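Side-chain contacts in glycosyl hydrolase BlGH5_18 (Bifidobacterium longum subsp. infantis, PDB 7LQX), which probably hydrolyses glycosidic bonds in the breakdown of N-glycans, as a subfamily 18 member of glycoside hydrolase family 5: residues V209-H214 against A254-E259; I389-M394 against A434-A439; P43-V48 against V91-E96. All coordinates share one frame; numbering follows the deposited sequence.

Interaction 1: residues V209-H214 against A254-E259; sequences VWYLDH and ALYLAE
Leu-257 points its CD2 methyl between two aromatic side chains, Trp-210 and Tyr-211, at the end of helix 208-211. The phenol of Tyr-211 makes the closer approach, with OH 3.2 Å from Leu-257 CD2 and CZ 3.6 Å from the same methyl. The leucine and the indole of Trp-210 cross obliquely, CD1 of the five-membered ring lying 3.8 Å and CG 4.0 Å from Leu-257 CD2. With its CG anti to the carbonyl carbon (chi1 -66°), Tyr-211 sends its ring out toward helix 248-264, where the hydroxyl meets the edge of the Tyr-256 ring, in the plane of that ring, with OH 3.6 Å from Tyr-256 CE2. The two tyrosines thus touch through hydroxyl and ring edge without stacking; the Tyr-256 hydroxyl itself is hydrogen-bonded to the carbonyl oxygen of Cys-383. Were Tyr-211 an alanine, the Leu-257 methyl and the edge of Tyr-256 would probably lose the neighbour they share, and a gap would open between the helices. Around this buried contact, Leu-257 also rests on Ile-231 and Trp-210 on Thr-229, both of barrel strand 229-233, while helix 388-399 packs Ile-389 against Tyr-256 from the C-terminal part of the chain.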
ATOM      1  N   VAL A 209       8.948  20.516  11.342  1.00  6.70           N
ATOM      2  CA  VAL A 209       8.138  21.282  12.282  1.00  7.05           C
ATOM      3  C   VAL A 209       8.925  22.461  12.840  1.00  7.50           C
ATOM      4  O   VAL A 209       8.361  23.537  13.078  1.00  8.68           O
ATOM      5  CB  VAL A 209       7.572  20.370  13.391  1.00  6.90           C
ATOM      6  CG1 VAL A 209       8.663  19.867  14.324  1.00  7.38           C
ATOM      7  CG2 VAL A 209       6.489  21.093  14.174  1.00  9.13           C
ATOM      8  N   TRP A 210      10.237  22.295  13.031  1.00  6.97           N
ATOM      9  CA  TRP A 210      11.076  23.345  13.601  1.00  7.91           C
ATOM     10  C   TRP A 210      11.670  24.262  12.548  1.00  7.54           C
ATOM     11  O   TRP A 210      11.969  25.423  12.840  1.00  8.91           O
ATOM     12  CB  TRP A 210      12.237  22.739  14.427  1.00  7.48           C
ATOM     13  CG  TRP A 210      11.731  21.791  15.454  1.00  7.44           C
ATOM     14  CD1 TRP A 210      11.876  20.443  15.453  1.00  8.24           C
ATOM     15  CD2 TRP A 210      10.930  22.106  16.601  1.00  8.41           C
ATOM     16  NE1 TRP A 210      11.224  19.892  16.528  1.00  8.96           N
ATOM     17  CE2 TRP A 210      10.630  20.895  17.243  1.00  8.88           C
ATOM     18  CE3 TRP A 210      10.448  23.293  17.150  1.00  9.50           C
ATOM     19  CZ2 TRP A 210       9.868  20.834  18.401  1.00  9.57           C
ATOM     20  CZ3 TRP A 210       9.684  23.227  18.298  1.00  9.11           C
ATOM     21  CH2 TRP A 210       9.409  22.007  18.912  1.00 10.03           C
ATOM     22  N   TYR A 211      11.854  23.768  11.339  1.00  7.36           N
ATOM     23  CA  TYR A 211      12.747  24.397  10.394  1.00  8.99           C
ATOM     24  C   TYR A 211      12.073  24.909   9.125  1.00  9.11           C
ATOM     25  O   TYR A 211      12.716  25.638   8.365  1.00 10.16           O
ATOM     26  CB  TYR A 211      13.842  23.393  10.003  1.00  9.07           C
ATOM     27  CG  TYR A 211      14.805  22.971  11.097  1.00  8.72           C
ATOM     28  CD1 TYR A 211      14.968  23.703  12.270  1.00  7.97           C
ATOM     29  CD2 TYR A 211      15.584  21.838  10.927  1.00  8.10           C
ATOM     30  CE1 TYR A 211      15.892  23.308  13.221  1.00  8.25           C
ATOM     31  CE2 TYR A 211      16.499  21.445  11.872  1.00  8.24           C
ATOM     32  CZ  TYR A 211      16.657  22.183  13.017  1.00  7.65           C
ATOM     33  OH  TYR A 211      17.584  21.811  13.971  1.00  9.17           O
ATOM     34  N   LEU A 212      10.815  24.569   8.872  1.00  8.78           N
ATOM     35  CA  LEU A 212      10.169  24.926   7.615  1.00  9.65           C
ATOM     36  C   LEU A 212       9.081  25.972   7.821  1.00 12.49           C
ATOM     37  O   LEU A 212       8.087  25.713   8.505  1.00 12.37           O
ATOM     38  CB  LEU A 212       9.522  23.699   6.984  1.00 10.84           C
ATOM     39  CG  LEU A 212      10.459  22.648   6.420  1.00 15.14           C
ATOM     40  CD1 LEU A 212       9.640  21.460   5.937  1.00 14.63           C
ATOM     41  CD2 LEU A 212      11.283  23.232   5.289  1.00 15.06           C
ATOM     42  N   ASP A 213       9.231  27.127   7.186  1.00 11.50           N
ATOM     43  CA  ASP A 213       8.181  28.131   7.256  1.00 12.63           C
ATOM     44  C   ASP A 213       6.955  27.680   6.479  1.00 11.77           C
ATOM     45  O   ASP A 213       7.051  26.943   5.497  1.00 12.26           O
ATOM     46  CB  ASP A 213       8.691  29.464   6.731  1.00 13.99           C
ATOM     47  CG  ASP A 213       9.573  30.151   7.732  1.00 15.89           C
ATOM     48  OD1 ASP A 213       9.068  30.492   8.828  1.00 16.84           O
ATOM     49  OD2 ASP A 213      10.779  30.281   7.455  1.00 15.83           O
ATOM     50  N   HIS A 214       5.790  28.102   6.959  1.00 12.74           N
ATOM     51  CA  HIS A 214       4.498  27.834   6.336  1.00 15.28           C
ATOM     52  C   HIS A 214       4.110  26.361   6.358  1.00 11.61           C
ATOM     53  O   HIS A 214       3.177  25.966   5.663  1.00 18.10           O
ATOM     54  CB  HIS A 214       4.439  28.399   4.911  1.00 21.02           C
ATOM     55  CG  HIS A 214       4.882  29.827   4.820  1.00 31.13           C
ATOM     56  ND1 HIS A 214       4.164  30.864   5.375  1.00 35.64           N
ATOM     57  CD2 HIS A 214       5.980  30.386   4.259  1.00 33.81           C
ATOM     58  CE1 HIS A 214       4.795  32.003   5.149  1.00 38.30           C
ATOM     59  NE2 HIS A 214       5.899  31.741   4.474  1.00 34.82           N
ATOM     60  N   ALA A 254      21.138  17.537  18.796  1.00  6.24           N
ATOM     61  CA  ALA A 254      20.011  17.043  19.584  1.00  5.86           C
ATOM     62  C   ALA A 254      19.712  17.981  20.747  1.00  6.93           C
ATOM     63  O   ALA A 254      18.548  18.292  21.019  1.00  6.73           O
ATOM     64  CB  ALA A 254      20.281  15.624  20.088  1.00  6.77           C
ATOM     65  N   LEU A 255      20.758  18.440  21.442  1.00  5.85           N
ATOM     66  CA  LEU A 255      20.577  19.443  22.484  1.00  5.08           C
ATOM     67  C   LEU A 255      19.902  20.688  21.933  1.00  6.64           C
ATOM     68  O   LEU A 255      19.008  21.262  22.571  1.00  7.05           O
ATOM     69  CB  LEU A 255      21.941  19.813  23.070  1.00  7.24           C
ATOM     70  CG  LEU A 255      21.942  20.983  24.056  1.00  7.20           C
ATOM     71  CD1 LEU A 255      21.042  20.707  25.250  1.00  8.10           C
ATOM     72  CD2 LEU A 255      23.360  21.296  24.523  1.00  7.99           C
ATOM     73  N   TYR A 256      20.339  21.135  20.754  1.00  6.64           N
ATOM     74  CA  TYR A 256      19.762  22.332  20.159  1.00  5.43           C
ATOM     75  C   TYR A 256      18.265  22.177  19.945  1.00  6.88           C
ATOM     76  O   TYR A 256      17.488  23.067  20.301  1.00  7.02           O
ATOM     77  CB  TYR A 256      20.454  22.648  18.836  1.00  6.47           C
ATOM     78  CG  TYR A 256      19.756  23.751  18.071  1.00  6.40           C
ATOM     79  CD1 TYR A 256      19.780  25.062  18.531  1.00  6.77           C
ATOM     80  CD2 TYR A 256      19.050  23.477  16.917  1.00  7.72           C
ATOM     81  CE1 TYR A 256      19.144  26.065  17.851  1.00  7.61           C
ATOM     82  CE2 TYR A 256      18.409  24.483  16.218  1.00  8.03           C
ATOM     83  CZ  TYR A 256      18.456  25.779  16.700  1.00  7.72           C
ATOM     84  OH  TYR A 256      17.827  26.797  16.021  1.00  8.60           O
ATOM     85  N   LEU A 257      17.834  21.065  19.350  1.00  6.89           N
ATOM     86  CA  LEU A 257      16.405  20.884  19.130  1.00  6.05           C
ATOM     87  C   LEU A 257      15.649  20.840  20.450  1.00  6.90           C
ATOM     88  O   LEU A 257      14.528  21.354  20.554  1.00  6.47           O
ATOM     89  CB  LEU A 257      16.139  19.620  18.318  1.00  8.51           C
ATOM     90  CG  LEU A 257      16.315  19.786  16.811  1.00  9.18           C
ATOM     91  CD1 LEU A 257      15.898  18.523  16.060  1.00 11.18           C
ATOM     92  CD2 LEU A 257      15.548  20.998  16.273  1.00 11.34           C
ATOM     93  N   ALA A 258      16.229  20.213  21.468  1.00  6.15           N
ATOM     94  CA  ALA A 258      15.567  20.186  22.766  1.00  6.04           C
ATOM     95  C   ALA A 258      15.371  21.600  23.308  1.00  7.19           C
ATOM     96  O   ALA A 258      14.275  21.961  23.754  1.00  6.58           O
ATOM     97  CB  ALA A 258      16.368  19.332  23.748  1.00  6.84           C
ATOM     98  N   GLU A 259      16.420  22.423  23.256  1.00  6.59           N
ATOM     99  CA  GLU A 259      16.310  23.796  23.747  1.00  6.37           C
ATOM    100  C   GLU A 259      15.380  24.628  22.874  1.00  5.81           C
ATOM    101  O   GLU A 259      14.615  25.452  23.384  1.00  7.43           O
ATOM    102  CB  GLU A 259      17.690  24.445  23.819  1.00  6.99           C
ATOM    103  CG  GLU A 259      18.614  23.829  24.865  1.00  7.96           C
ATOM    104  CD  GLU A 259      18.022  23.832  26.266  1.00  7.53           C
ATOM    105  OE1 GLU A 259      17.173  24.698  26.570  1.00  8.20           O
ATOM    106  OE2 GLU A 259      18.406  22.966  27.068  1.00  9.14           O
TER

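Interaction 2: residues I389-M394 against A434-A439; sequences IFERWM and AKYYTA
This is a surface contact of charged and polar side chains, largely bridged by water, between helix 388-399 and the short, weakly bonded helix 435-439 at the end of the modelled chain. Both belong to the C-terminal region that follows the (beta/alpha)8 barrel and contains a small parallel sheet of three strands, one of which, 365-369, packs against the first helix through Ile-389. Glu-391 carries one side of the contact and Lys-435 and Tyr-436 the other. The Glu-391 chain reaches across extended beyond CG (chi2 -168°), crossing both partners at about a right angle. Its direct pairing with the lysine is a long salt bridge, OE2 to Lys-435 NZ at 3.9 Å, while the ammonium group is hydrogen-bonded to the carbonyl oxygen of Gly-386. Tyr-436 presents CE2 at 4.1 Å from Glu-391 OE2, with its ring plane 46° from that of the carboxylate. Lys-435 passes over one face of the same ring, with CG 4.0 Å above the plane at its centre; a bend at the far end of the lysine (chi4 -72°) then turns NZ toward the glutamate. Outside the two segments, Tyr-243 is hydrogen-bonded to Glu-391 OE2 and meets Tyr-436 edge-to-face. Two waters complete the bridge, one for each carboxylate oxygen. The first donates to Glu-391 OE2 and is also hydrogen-bonded to Tyr-436 OH; the second donates to Glu-391 OE1 at 2.7 Å and accepts from Lys-435 NZ, also at 2.7 Å.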
ATOM      1  N   ILE A 389      19.524  31.993  13.797  1.00  8.77           N
ATOM      2  CA  ILE A 389      19.231  31.560  15.163  1.00  8.38           C
ATOM      3  C   ILE A 389      20.094  30.358  15.523  1.00  8.63           C
ATOM      4  O   ILE A 389      20.706  30.299  16.596  1.00  9.12           O
ATOM      5  CB  ILE A 389      17.736  31.229  15.318  1.00  8.67           C
ATOM      6  CG1 ILE A 389      16.864  32.477  15.169  1.00  8.71           C
ATOM      7  CG2 ILE A 389      17.479  30.558  16.668  1.00  9.18           C
ATOM      8  CD1 ILE A 389      16.978  33.482  16.321  1.00  9.57           C
ATOM      9  N   PHE A 390      20.134  29.370  14.624  1.00  8.26           N
ATOM     10  CA  PHE A 390      20.951  28.176  14.799  1.00  7.77           C
ATOM     11  C   PHE A 390      22.385  28.550  15.124  1.00  8.19           C
ATOM     12  O   PHE A 390      22.953  28.076  16.112  1.00  8.84           O
ATOM     13  CB  PHE A 390      20.864  27.384  13.488  1.00  8.81           C
ATOM     14  CG  PHE A 390      21.463  25.995  13.521  1.00  9.08           C
ATOM     15  CD1 PHE A 390      22.830  25.806  13.371  1.00 10.02           C
ATOM     16  CD2 PHE A 390      20.649  24.880  13.633  1.00  9.82           C
ATOM     17  CE1 PHE A 390      23.377  24.528  13.370  1.00  8.68           C
ATOM     18  CE2 PHE A 390      21.194  23.601  13.621  1.00  9.36           C
ATOM     19  CZ  PHE A 390      22.557  23.430  13.500  1.00 10.37           C
ATOM     20  N   GLU A 391      22.979  29.437  14.326  1.00  8.93           N
ATOM     21  CA  GLU A 391      24.395  29.754  14.506  1.00  9.64           C
ATOM     22  C   GLU A 391      24.655  30.590  15.753  1.00 10.29           C
ATOM     23  O   GLU A 391      25.683  30.399  16.411  1.00  9.98           O
ATOM     24  CB  GLU A 391      24.948  30.392  13.236  1.00 12.30           C
ATOM     25  CG  GLU A 391      24.919  29.384  12.091  1.00 13.30           C
ATOM     26  CD  GLU A 391      25.699  29.780  10.858  1.00 16.12           C
ATOM     27  OE1 GLU A 391      26.032  30.971  10.685  1.00 16.71           O
ATOM     28  OE2 GLU A 391      25.968  28.872  10.047  1.00 13.85           O
ATOM     29  N   ARG A 392      23.750  31.501  16.118  1.00 10.04           N
ATOM     30  CA  ARG A 392      23.936  32.225  17.371  1.00  9.58           C
ATOM     31  C   ARG A 392      23.909  31.272  18.561  1.00  8.74           C
ATOM     32  O   ARG A 392      24.741  31.368  19.474  1.00  9.52           O
ATOM     33  CB  ARG A 392      22.873  33.309  17.522  1.00 10.73           C
ATOM     34  CG  ARG A 392      23.044  34.466  16.564  1.00 10.65           C
ATOM     35  CD  ARG A 392      21.952  35.498  16.771  1.00 11.72           C
ATOM     36  NE  ARG A 392      22.067  36.631  15.859  1.00 13.61           N
ATOM     37  CZ  ARG A 392      22.870  37.671  16.059  1.00 14.08           C
ATOM     38  NH1 ARG A 392      23.630  37.723  17.144  1.00 12.79           N
ATOM     39  NH2 ARG A 392      22.899  38.673  15.188  1.00 15.62           N
ATOM     40  N   TRP A 393      22.938  30.355  18.582  1.00  7.47           N
ATOM     41  CA  TRP A 393      22.891  29.371  19.656  1.00  7.88           C
ATOM     42  C   TRP A 393      24.178  28.551  19.681  1.00  7.98           C
ATOM     43  O   TRP A 393      24.775  28.334  20.740  1.00  9.15           O
ATOM     44  CB  TRP A 393      21.654  28.478  19.521  1.00  7.97           C
ATOM     45  CG  TRP A 393      21.493  27.560  20.694  1.00  7.28           C
ATOM     46  CD1 TRP A 393      20.744  27.785  21.822  1.00  9.13           C
ATOM     47  CD2 TRP A 393      22.124  26.282  20.881  1.00  7.15           C
ATOM     48  NE1 TRP A 393      20.860  26.722  22.682  1.00  7.97           N
ATOM     49  CE2 TRP A 393      21.707  25.791  22.136  1.00  7.33           C
ATOM     50  CE3 TRP A 393      23.010  25.513  20.112  1.00  8.99           C
ATOM     51  CZ2 TRP A 393      22.137  24.566  22.637  1.00  7.69           C
ATOM     52  CZ3 TRP A 393      23.428  24.299  20.606  1.00  8.32           C
ATOM     53  CH2 TRP A 393      22.993  23.834  21.856  1.00  8.90           C
HETATM   54  N   MSE A 394      24.630  28.096  18.511  1.00  8.80           N
HETATM   55  CA  MSE A 394      25.840  27.281  18.434  1.00  8.14           C
HETATM   56  C   MSE A 394      27.059  28.021  18.979  1.00  9.76           C
HETATM   57  O   MSE A 394      27.924  27.417  19.623  1.00 10.55           O
HETATM   58  CB  MSE A 394      26.091  26.802  16.993  1.00  9.66           C
HETATM   59  CG  MSE A 394      25.088  25.772  16.512  1.00  9.34           C
HETATM   60 SE   MSE A 394      25.294  24.126  17.512  0.67 12.08          SE
HETATM   61  CE  MSE A 394      23.640  23.294  16.961  1.00 12.60           C
ATOM     62  N   ALA A 434      18.090  28.806   6.559  1.00 11.59           N
ATOM     63  CA  ALA A 434      18.860  27.599   6.860  1.00 12.86           C
ATOM     64  C   ALA A 434      19.551  27.107   5.594  1.00 14.11           C
ATOM     65  O   ALA A 434      19.129  26.151   4.940  1.00 15.82           O
ATOM     66  CB  ALA A 434      17.934  26.534   7.433  1.00 13.82           C
ATOM     67  N   LYS A 435      20.670  27.753   5.274  1.00 12.93           N
ATOM     68  CA  LYS A 435      21.305  27.502   3.985  1.00 15.04           C
ATOM     69  C   LYS A 435      21.770  26.061   3.819  1.00 16.07           C
ATOM     70  O   LYS A 435      21.863  25.579   2.685  1.00 18.29           O
ATOM     71  CB  LYS A 435      22.472  28.463   3.779  1.00 18.19           C
ATOM     72  CG  LYS A 435      23.476  28.477   4.906  1.00 19.80           C
ATOM     73  CD  LYS A 435      24.655  29.377   4.562  1.00 25.97           C
ATOM     74  CE  LYS A 435      25.503  29.676   5.782  1.00 30.12           C
ATOM     75  NZ  LYS A 435      24.802  30.608   6.702  1.00 25.72           N
ATOM     76  N   TYR A 436      22.083  25.353   4.906  1.00 11.27           N
ATOM     77  CA  TYR A 436      22.547  23.977   4.782  1.00 12.23           C
ATOM     78  C   TYR A 436      21.412  22.962   4.805  1.00 12.81           C
ATOM     79  O   TYR A 436      21.580  21.843   4.314  1.00 14.70           O
ATOM     80  CB  TYR A 436      23.529  23.635   5.902  1.00 11.41           C
ATOM     81  CG  TYR A 436      24.732  24.546   5.977  1.00 12.23           C
ATOM     82  CD1 TYR A 436      25.426  24.923   4.831  1.00 14.49           C
ATOM     83  CD2 TYR A 436      25.172  25.036   7.198  1.00 13.74           C
ATOM     84  CE1 TYR A 436      26.536  25.762   4.908  1.00 15.30           C
ATOM     85  CE2 TYR A 436      26.274  25.869   7.283  1.00 14.58           C
ATOM     86  CZ  TYR A 436      26.946  26.235   6.141  1.00 15.73           C
ATOM     87  OH  TYR A 436      28.035  27.067   6.255  1.00 19.63           O
ATOM     88  N   TYR A 437      20.275  23.313   5.389  1.00 12.50           N
ATOM     89  CA  TYR A 437      19.110  22.443   5.349  1.00 12.15           C
ATOM     90  C   TYR A 437      18.554  22.387   3.941  1.00 24.71           C
ATOM     91  O   TYR A 437      18.268  21.308   3.413  1.00 30.44           O
ATOM     92  CB  TYR A 437      18.064  23.053   6.269  1.00 13.81           C
ATOM     93  CG  TYR A 437      16.848  22.244   6.613  1.00 12.41           C
ATOM     94  CD1 TYR A 437      16.946  21.088   7.371  1.00 11.54           C
ATOM     95  CD2 TYR A 437      15.584  22.696   6.264  1.00 13.30           C
ATOM     96  CE1 TYR A 437      15.822  20.382   7.733  1.00 10.80           C
ATOM     97  CE2 TYR A 437      14.457  22.004   6.623  1.00 12.52           C
ATOM     98  CZ  TYR A 437      14.576  20.851   7.361  1.00 11.79           C
ATOM     99  OH  TYR A 437      13.445  20.167   7.738  1.00 13.15           O
ATOM    100  N   THR A 438      18.384  23.558   3.329  1.00 37.76           N
ATOM    101  CA  THR A 438      17.796  23.657   2.004  1.00 43.52           C
ATOM    102  C   THR A 438      18.713  23.069   0.948  1.00 41.10           C
ATOM    103  O   THR A 438      18.233  22.512  -0.046  1.00 34.21           O
ATOM    104  CB  THR A 438      17.514  25.129   1.713  1.00 43.21           C
ATOM    105  OG1 THR A 438      18.741  25.870   1.762  1.00 57.28           O
ATOM    106  CG2 THR A 438      16.567  25.703   2.754  1.00 25.54           C
ATOM    107  N   ALA A 439      20.029  23.176   1.146  1.00 31.85           N
ATOM    108  CA  ALA A 439      20.968  22.556   0.222  1.00 31.02           C
ATOM    109  C   ALA A 439      20.815  21.042   0.212  1.00 39.81           C
ATOM    110  O   ALA A 439      21.120  20.395  -0.796  1.00 42.21           O
ATOM    111  CB  ALA A 439      22.400  22.942   0.596  1.00 26.90           C
TER
HETATM  112  O   HOH W   1      28.140  28.733   8.479  1.00 20.65           O
HETATM  113  O   HOH W   2      26.591  31.933   8.221  1.00 29.11           O

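Interaction 3: residues P43-V48 against V91-E96; sequences PDWPSV and VHIAGE
The first turn of helix 45-57 lies against the last turns of helix 81-96, the backbones coming nearest where Val-48 CA is 7.4 Å from Ile-93 CA. Ile-93 fills the space between them with two of its methyls. CD1, at the end of the longer branch, reaches the six-membered ring of Trp-45 at 3.6 Å from CE3, while CG2 meets Val-48 CG1 at 4.0 Å. The isoleucine torsions fit this placement: CG1 stands anti to the carbonyl carbon (chi1 -67°) and, with chi2 at 169°, carries CD1 out to the indole, and CG2, anti to the backbone N, meets the valine. Val-48 CG1 also lies 4.1 Å from Ile-93 CD1, so one valine methyl touches both branches. These are neighbouring outer helices of the (beta/alpha)8 barrel of family 5: helix 45-57 leads into strand 62-65, and helix 81-96 into strand 100-104, on which Val-91 rests. The Trp-45 indole is held from several directions. Pro-43 CB sits 3.3 Å above one face, toward the rim, Arg-89 makes a cation-pi contact with the ring, and Phe-39 meets it edge-to-face. Just before the tryptophan, Asp-44 is the N-cap of helix 45-57. Its OD1 accepts from Ser-47 N at 3.0 Å, the amide approaching from above the carboxylate plane, and its backbone O accepts from Ser-47 OG at 2.6 Å.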
ATOM      1  N   PRO A  43       4.812 -13.140  11.825  1.00 16.25           N
ATOM      2  CA  PRO A  43       5.492 -12.965  13.116  1.00 15.07           C
ATOM      3  C   PRO A  43       6.255 -14.209  13.553  1.00 17.26           C
ATOM      4  O   PRO A  43       5.744 -15.328  13.503  1.00 19.03           O
ATOM      5  CB  PRO A  43       4.344 -12.636  14.079  1.00 16.77           C
ATOM      6  CG  PRO A  43       3.274 -12.044  13.194  1.00 19.38           C
ATOM      7  CD  PRO A  43       3.372 -12.827  11.909  1.00 16.56           C
ATOM      8  N   ASP A  44       7.493 -13.996  13.990  1.00 14.83           N
ATOM      9  CA  ASP A  44       8.344 -15.026  14.596  1.00 16.12           C
ATOM     10  C   ASP A  44       8.509 -14.585  16.047  1.00 14.41           C
ATOM     11  O   ASP A  44       9.348 -13.734  16.355  1.00 13.12           O
ATOM     12  CB  ASP A  44       9.670 -15.099  13.847  1.00 17.53           C
ATOM     13  CG  ASP A  44      10.670 -16.067  14.471  1.00 19.60           C
ATOM     14  OD1 ASP A  44      10.539 -16.436  15.657  1.00 17.29           O
ATOM     15  OD2 ASP A  44      11.622 -16.443  13.757  1.00 22.82           O
ATOM     16  N   TRP A  45       7.689 -15.136  16.930  1.00 14.55           N
ATOM     17  CA  TRP A  45       7.645 -14.626  18.296  1.00 15.49           C
ATOM     18  C   TRP A  45       8.888 -15.006  19.088  1.00 14.62           C
ATOM     19  O   TRP A  45       9.378 -14.179  19.860  1.00 14.37           O
ATOM     20  CB  TRP A  45       6.345 -15.015  19.008  1.00 16.95           C
ATOM     21  CG  TRP A  45       5.182 -14.315  18.379  1.00 17.48           C
ATOM     22  CD1 TRP A  45       4.137 -14.884  17.725  1.00 19.02           C
ATOM     23  CD2 TRP A  45       4.980 -12.898  18.304  1.00 14.88           C
ATOM     24  NE1 TRP A  45       3.284 -13.913  17.259  1.00 18.05           N
ATOM     25  CE2 TRP A  45       3.781 -12.685  17.600  1.00 15.58           C
ATOM     26  CE3 TRP A  45       5.690 -11.795  18.776  1.00 13.65           C
ATOM     27  CZ2 TRP A  45       3.278 -11.413  17.358  1.00 14.69           C
ATOM     28  CZ3 TRP A  45       5.194 -10.539  18.530  1.00 12.44           C
ATOM     29  CH2 TRP A  45       4.000 -10.355  17.828  1.00 13.88           C
ATOM     30  N   PRO A  46       9.443 -16.215  18.933  1.00 14.56           N
ATOM     31  CA  PRO A  46      10.744 -16.482  19.575  1.00 15.11           C
ATOM     32  C   PRO A  46      11.809 -15.460  19.210  1.00 15.83           C
ATOM     33  O   PRO A  46      12.628 -15.090  20.061  1.00 14.99           O
ATOM     34  CB  PRO A  46      11.086 -17.902  19.099  1.00 18.87           C
ATOM     35  CG  PRO A  46       9.754 -18.532  18.883  1.00 18.49           C
ATOM     36  CD  PRO A  46       8.888 -17.428  18.304  1.00 15.39           C
ATOM     37  N   SER A  47      11.802 -14.960  17.972  1.00 14.33           N
ATOM     38  CA  SER A  47      12.802 -13.969  17.589  1.00 13.30           C
ATOM     39  C   SER A  47      12.582 -12.647  18.312  1.00 12.66           C
ATOM     40  O   SER A  47      13.554 -11.939  18.593  1.00 12.82           O
ATOM     41  CB  SER A  47      12.837 -13.775  16.070  1.00 14.02           C
ATOM     42  OG  SER A  47      11.768 -12.975  15.595  1.00 13.06           O
ATOM     43  N   VAL A  48      11.327 -12.296  18.621  1.00 12.24           N
ATOM     44  CA  VAL A  48      11.061 -11.072  19.375  1.00 12.31           C
ATOM     45  C   VAL A  48      11.531 -11.223  20.812  1.00 12.88           C
ATOM     46  O   VAL A  48      12.119 -10.299  21.391  1.00 12.93           O
ATOM     47  CB  VAL A  48       9.571 -10.706  19.310  1.00 11.81           C
ATOM     48  CG1 VAL A  48       9.305  -9.465  20.159  1.00 12.95           C
ATOM     49  CG2 VAL A  48       9.148 -10.473  17.885  1.00 11.50           C
ATOM     50  N   VAL A  91       4.158  -5.882  22.778  1.00  9.99           N
ATOM     51  CA  VAL A  91       4.198  -5.130  24.028  1.00 11.11           C
ATOM     52  C   VAL A  91       4.339  -6.075  25.213  1.00 12.67           C
ATOM     53  O   VAL A  91       5.150  -5.849  26.119  1.00 12.95           O
ATOM     54  CB  VAL A  91       2.941  -4.250  24.153  1.00 11.14           C
ATOM     55  CG1 VAL A  91       2.838  -3.689  25.555  1.00 12.32           C
ATOM     56  CG2 VAL A  91       2.959  -3.166  23.098  1.00 10.74           C
ATOM     57  N   HIS A  92       3.538  -7.144  25.222  1.00 12.07           N
ATOM     58  CA  HIS A  92       3.581  -8.119  26.301  1.00 13.42           C
ATOM     59  C   HIS A  92       4.977  -8.699  26.459  1.00 13.04           C
ATOM     60  O   HIS A  92       5.468  -8.855  27.584  1.00 14.85           O
ATOM     61  CB  HIS A  92       2.566  -9.227  26.018  1.00 15.46           C
ATOM     62  CG  HIS A  92       2.349 -10.156  27.168  1.00 17.75           C
ATOM     63  ND1 HIS A  92       1.689  -9.775  28.315  1.00 20.90           N
ATOM     64  CD2 HIS A  92       2.709 -11.447  27.349  1.00 22.48           C
ATOM     65  CE1 HIS A  92       1.647 -10.795  29.153  1.00 26.44           C
ATOM     66  NE2 HIS A  92       2.260 -11.821  28.592  1.00 24.41           N
ATOM     67  N   ILE A  93       5.639  -9.009  25.344  1.00 12.90           N
ATOM     68  CA  ILE A  93       6.972  -9.598  25.401  1.00 13.84           C
ATOM     69  C   ILE A  93       7.989  -8.593  25.923  1.00 13.23           C
ATOM     70  O   ILE A  93       8.863  -8.934  26.727  1.00 13.18           O
ATOM     71  CB  ILE A  93       7.360 -10.159  24.020  1.00 12.58           C
ATOM     72  CG1 ILE A  93       6.472 -11.354  23.666  1.00 14.82           C
ATOM     73  CG2 ILE A  93       8.825 -10.544  23.999  1.00 13.45           C
ATOM     74  CD1 ILE A  93       6.597 -11.810  22.214  1.00 15.27           C
ATOM     75  N   ALA A  94       7.915  -7.344  25.462  1.00 12.26           N
ATOM     76  CA  ALA A  94       8.781  -6.316  26.032  1.00 11.92           C
ATOM     77  C   ALA A  94       8.658  -6.282  27.550  1.00 12.51           C
ATOM     78  O   ALA A  94       9.665  -6.241  28.266  1.00 13.75           O
ATOM     79  CB  ALA A  94       8.426  -4.957  25.428  1.00 13.13           C
ATOM     80  N   GLY A  95       7.425  -6.335  28.059  1.00 12.87           N
ATOM     81  CA  GLY A  95       7.223  -6.313  29.496  1.00 14.35           C
ATOM     82  C   GLY A  95       7.780  -7.543  30.186  1.00 14.39           C
ATOM     83  O   GLY A  95       8.353  -7.445  31.276  1.00 15.40           O
ATOM     84  N   GLU A  96       7.609  -8.717  29.568  1.00 14.39           N
ATOM     85  CA  GLU A  96       8.167  -9.936  30.140  1.00 17.01           C
ATOM     86  C   GLU A  96       9.682  -9.857  30.192  1.00 15.93           C
ATOM     87  O   GLU A  96      10.311 -10.462  31.068  1.00 18.90           O
ATOM     88  CB  GLU A  96       7.735 -11.149  29.314  1.00 21.75           C
ATOM     89  CG  GLU A  96       6.252 -11.468  29.403  1.00 26.35           C
ATOM     90  CD  GLU A  96       5.834 -12.624  28.504  1.00 39.55           C
ATOM     91  OE1 GLU A  96       6.366 -12.743  27.377  1.00 36.09           O
ATOM     92  OE2 GLU A  96       4.968 -13.419  28.930  1.00 42.39           O
TER

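Overall arrangement
Along the chain the contacts follow in series, interaction 3 closing before interaction 1 opens and interaction 1 before interaction 2. Interaction 3 joins two early outer helices of the barrel and lies on the opposite side of the chain's centre from the others, its centre about 35 Å from that of interaction 1 and about 42 Å from that of interaction 2. Interactions 1 and 2 are neighbours, with centres about 10 Å apart, and touch directly: Tyr-256 packs on Phe-390 and Trp-393, and Tyr-211 on Tyr-437. Through these aromatic pairs helices 208-211 and 248-264 of the barrel region meet helices 388-399 and 435-439, joining the C-terminal region to the later half of the barrel.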